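Bottromycin amidohydrolase (Streptomyces purpureus, PDB 6I5S) is a zinc-dependent amidohydrolase that probably acts as the thiazoline-specific gatekeeper of bottromycin biosynthesis, hydrolysing an amide bond of the maturing peptide. Local coordinates at residues P88-A93 against D401-R406. Sequence-based numbering, arbitrary orientation.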
ATOM      1  N   PRO A  88       3.355  11.229   9.985  1.00 30.33           N
ATOM      2  CA  PRO A  88       2.041  10.612   9.841  1.00 25.62           C
ATOM      3  C   PRO A  88       2.210   9.130   9.555  1.00 28.79           C
ATOM      4  O   PRO A  88       3.225   8.667   9.018  1.00 30.12           O
ATOM      5  CB  PRO A  88       1.454  11.334   8.637  1.00 32.50           C
ATOM      6  CG  PRO A  88       2.160  12.617   8.574  1.00 36.04           C
ATOM      7  CD  PRO A  88       3.557  12.287   8.964  1.00 33.92           C
ATOM      8  N   GLY A  89       1.189   8.367   9.898  1.00 27.07           N
ATOM      9  CA  GLY A  89       1.193   6.959   9.555  1.00 25.76           C
ATOM     10  C   GLY A  89       1.208   6.771   8.052  1.00 26.80           C
ATOM     11  O   GLY A  89       0.667   7.587   7.318  1.00 27.32           O
ATOM     12  N   PHE A  90       1.853   5.684   7.615  1.00 25.24           N
ATOM     13  CA  PHE A  90       1.998   5.372   6.197  1.00 27.70           C
ATOM     14  C   PHE A  90       0.751   4.696   5.644  1.00 28.11           C
ATOM     15  O   PHE A  90      -0.012   4.035   6.368  1.00 24.76           O
ATOM     16  CB  PHE A  90       3.196   4.430   5.962  1.00 26.97           C
ATOM     17  CG  PHE A  90       4.459   4.911   6.597  1.00 26.01           C
ATOM     18  CD1 PHE A  90       4.800   6.248   6.573  1.00 27.22           C
ATOM     19  CD2 PHE A  90       5.279   4.037   7.250  1.00 25.08           C
ATOM     20  CE1 PHE A  90       5.943   6.715   7.238  1.00 30.76           C
ATOM     21  CE2 PHE A  90       6.446   4.513   7.914  1.00 26.09           C
ATOM     22  CZ  PHE A  90       6.752   5.855   7.873  1.00 27.03           C
ATOM     23  N   VAL A  91       0.576   4.852   4.327  1.00 25.25           N
ATOM     24  CA  VAL A  91      -0.537   4.251   3.595  1.00 26.15           C
ATOM     25  C   VAL A  91       0.037   3.401   2.481  1.00 22.51           C
ATOM     26  O   VAL A  91       0.695   3.924   1.562  1.00 24.00           O
ATOM     27  CB  VAL A  91      -1.485   5.308   3.012  1.00 25.09           C
ATOM     28  CG1 VAL A  91      -2.748   4.563   2.423  1.00 24.77           C
ATOM     29  CG2 VAL A  91      -1.877   6.322   4.107  1.00 27.09           C
ATOM     30  N   ASP A  92      -0.205   2.086   2.540  1.00 22.49           N
ATOM     31  CA  ASP A  92       0.085   1.249   1.373  1.00 26.94           C
ATOM     32  C   ASP A  92      -1.039   1.456   0.354  1.00 28.84           C
ATOM     33  O   ASP A  92      -2.173   0.991   0.551  1.00 25.31           O
ATOM     34  CB  ASP A  92       0.247  -0.224   1.735  1.00 26.13           C
ATOM     35  CG  ASP A  92       0.704  -1.066   0.546  1.00 30.08           C
ATOM     36  OD1 ASP A  92       1.298  -2.110   0.776  1.00 25.17           O
ATOM     37  OD2 ASP A  92       0.447  -0.686  -0.637  1.00 26.29           O
ATOM     38  N   ALA A  93      -0.720   2.148  -0.719  1.00 25.34           N
ATOM     39  CA  ALA A  93      -1.746   2.572  -1.681  1.00 25.73           C
ATOM     40  C   ALA A  93      -2.220   1.467  -2.631  1.00 25.14           C
ATOM     41  O   ALA A  93      -3.124   1.711  -3.459  1.00 25.34           O
ATOM     42  CB  ALA A  93      -1.245   3.754  -2.468  1.00 28.23           C
ATOM     43  N   ASP A 401      -2.741   8.562  14.176  1.00 28.97           N
ATOM     44  CA  ASP A 401      -2.006   7.567  13.421  1.00 27.74           C
ATOM     45  C   ASP A 401      -0.645   8.195  13.078  1.00 32.44           C
ATOM     46  O   ASP A 401      -0.551   9.028  12.171  1.00 28.95           O
ATOM     47  CB  ASP A 401      -2.736   7.211  12.127  1.00 28.72           C
ATOM     48  CG  ASP A 401      -4.085   6.537  12.320  1.00 39.08           C
ATOM     49  OD1 ASP A 401      -4.331   5.805  13.315  1.00 35.37           O
ATOM     50  OD2 ASP A 401      -4.945   6.740  11.415  1.00 36.70           O
ATOM     51  N   LEU A 402       0.411   7.766  13.749  1.00 30.98           N
ATOM     52  CA  LEU A 402       1.709   8.425  13.654  1.00 30.12           C
ATOM     53  C   LEU A 402       2.814   7.398  13.788  1.00 30.93           C
ATOM     54  O   LEU A 402       2.619   6.371  14.432  1.00 30.45           O
ATOM     55  CB  LEU A 402       1.857   9.459  14.765  1.00 30.80           C
ATOM     56  CG  LEU A 402       0.867  10.623  14.798  1.00 34.40           C
ATOM     57  CD1 LEU A 402       1.034  11.435  16.097  1.00 41.32           C
ATOM     58  CD2 LEU A 402       1.119  11.491  13.547  1.00 29.18           C
ATOM     59  N   VAL A 403       3.990   7.698  13.230  1.00 27.77           N
ATOM     60  CA  VAL A 403       5.146   6.815  13.333  1.00 29.49           C
ATOM     61  C   VAL A 403       6.267   7.548  14.058  1.00 29.97           C
ATOM     62  O   VAL A 403       6.552   8.710  13.761  1.00 35.54           O
ATOM     63  CB  VAL A 403       5.625   6.351  11.955  1.00 31.53           C
ATOM     64  CG1 VAL A 403       6.604   5.216  12.089  1.00 31.84           C
ATOM     65  CG2 VAL A 403       4.415   5.917  11.091  1.00 29.58           C
ATOM     66  N   PHE A 404       6.889   6.876  15.010  1.00 32.88           N
ATOM     67  CA  PHE A 404       7.851   7.470  15.934  1.00 30.73           C
ATOM     68  C   PHE A 404       9.246   6.880  15.720  1.00 38.66           C
ATOM     69  O   PHE A 404       9.385   5.664  15.574  1.00 32.95           O
ATOM     70  CB  PHE A 404       7.452   7.180  17.367  1.00 32.90           C
ATOM     71  CG  PHE A 404       6.294   7.974  17.859  1.00 32.44           C
ATOM     72  CD1 PHE A 404       6.479   8.916  18.850  1.00 32.37           C
ATOM     73  CD2 PHE A 404       5.012   7.780  17.364  1.00 36.40           C
ATOM     74  CE1 PHE A 404       5.412   9.648  19.356  1.00 36.35           C
ATOM     75  CE2 PHE A 404       3.961   8.501  17.865  1.00 32.16           C
ATOM     76  CZ  PHE A 404       4.156   9.449  18.852  1.00 31.41           C
ATOM     77  N   TYR A 405      10.276   7.739  15.775  1.00 31.92           N
ATOM     78  CA  TYR A 405      11.677   7.376  15.612  1.00 37.14           C
ATOM     79  C   TYR A 405      12.520   8.114  16.640  1.00 34.80           C
ATOM     80  O   TYR A 405      12.308   9.312  16.884  1.00 37.04           O
ATOM     81  CB  TYR A 405      12.169   7.750  14.220  1.00 32.56           C
ATOM     82  CG  TYR A 405      11.396   7.068  13.106  1.00 29.82           C
ATOM     83  CD1 TYR A 405      11.788   5.831  12.610  1.00 31.86           C
ATOM     84  CD2 TYR A 405      10.289   7.681  12.549  1.00 34.45           C
ATOM     85  CE1 TYR A 405      11.077   5.210  11.542  1.00 28.70           C
ATOM     86  CE2 TYR A 405       9.525   7.044  11.522  1.00 32.70           C
ATOM     87  CZ  TYR A 405       9.951   5.821  11.044  1.00 30.94           C
ATOM     88  OH  TYR A 405       9.268   5.191  10.032  1.00 31.63           O
ATOM     89  N   ARG A 406      13.470   7.396  17.247  1.00 36.54           N
ATOM     90  CA  ARG A 406      14.386   8.042  18.169  1.00 35.50           C
ATOM     91  C   ARG A 406      15.422   8.868  17.424  1.00 47.02           C
ATOM     92  O   ARG A 406      15.904   9.876  17.947  1.00 43.74           O
ATOM     93  CB  ARG A 406      15.077   7.004  19.030  1.00 38.72           C
ATOM     94  CG  ARG A 406      14.230   6.350  20.073  1.00 41.27           C
ATOM     95  CD  ARG A 406      13.746   7.343  21.101  1.00 45.85           C
ATOM     96  NE  ARG A 406      13.105   6.666  22.229  1.00 45.94           N
ATOM     97  CZ  ARG A 406      12.515   7.298  23.242  1.00 51.84           C
ATOM     98  NH1 ARG A 406      12.444   8.632  23.267  1.00 41.50           N
ATOM     99  NH2 ARG A 406      12.004   6.588  24.246  1.00 52.58           N
TER
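Pro88 and Leu402 face each other as an antiparallel, non-hydrogen-bonded pair, their side chains diverging. Next to them Gly89 N donates to Asp401 O (2.9 Å, N-H...O angle 148°). Beyond Gly89 the strands part, and side chains take over the contact. Val403 points toward 88-93 and does most of the touching through CG2. That methyl lies 3.7 Å from Gly89 CA and also sits over one face of the Phe90 ring, 4.1 Å from its centroid and 15° off the normal, a CH-pi contact displaced toward the rim. Phe90 CG stands anti to its carbonyl carbon (chi1 -51°), which swings the ring toward 402-405. Tyr405, reaching in from the opposite direction, sets OH in the ring plane at the edge, 3.4 Å from Phe90 CZ; the hydroxyl itself is hydrogen-bonded to Leu416 O. Although Leu402 starts out away from 88-93, its CD2 branch comes back to 3.9 Å from Pro88 CA. Were Phe90 an alanine, Val403 CG2 would probably lose the ring face it lies on, and a gap would open beside the Tyr405 hydroxyl. The pairing joins strand 402-405, which also pairs antiparallel with strand 421-424, to strand 84-95, which after a corner at Ala93 carries the zinc ligand His94, with His96 just beyond its end. This is consistent with the amidohydrolase fold, where the strand bearing the HxH metal motif meets a small beta domain built from both chain ends. One backbone hydrogen bond thus flanks a buried, mainly apolar interface, in which the tyrosine hydroxyl meets Phe90 only at the ring's C-H edge.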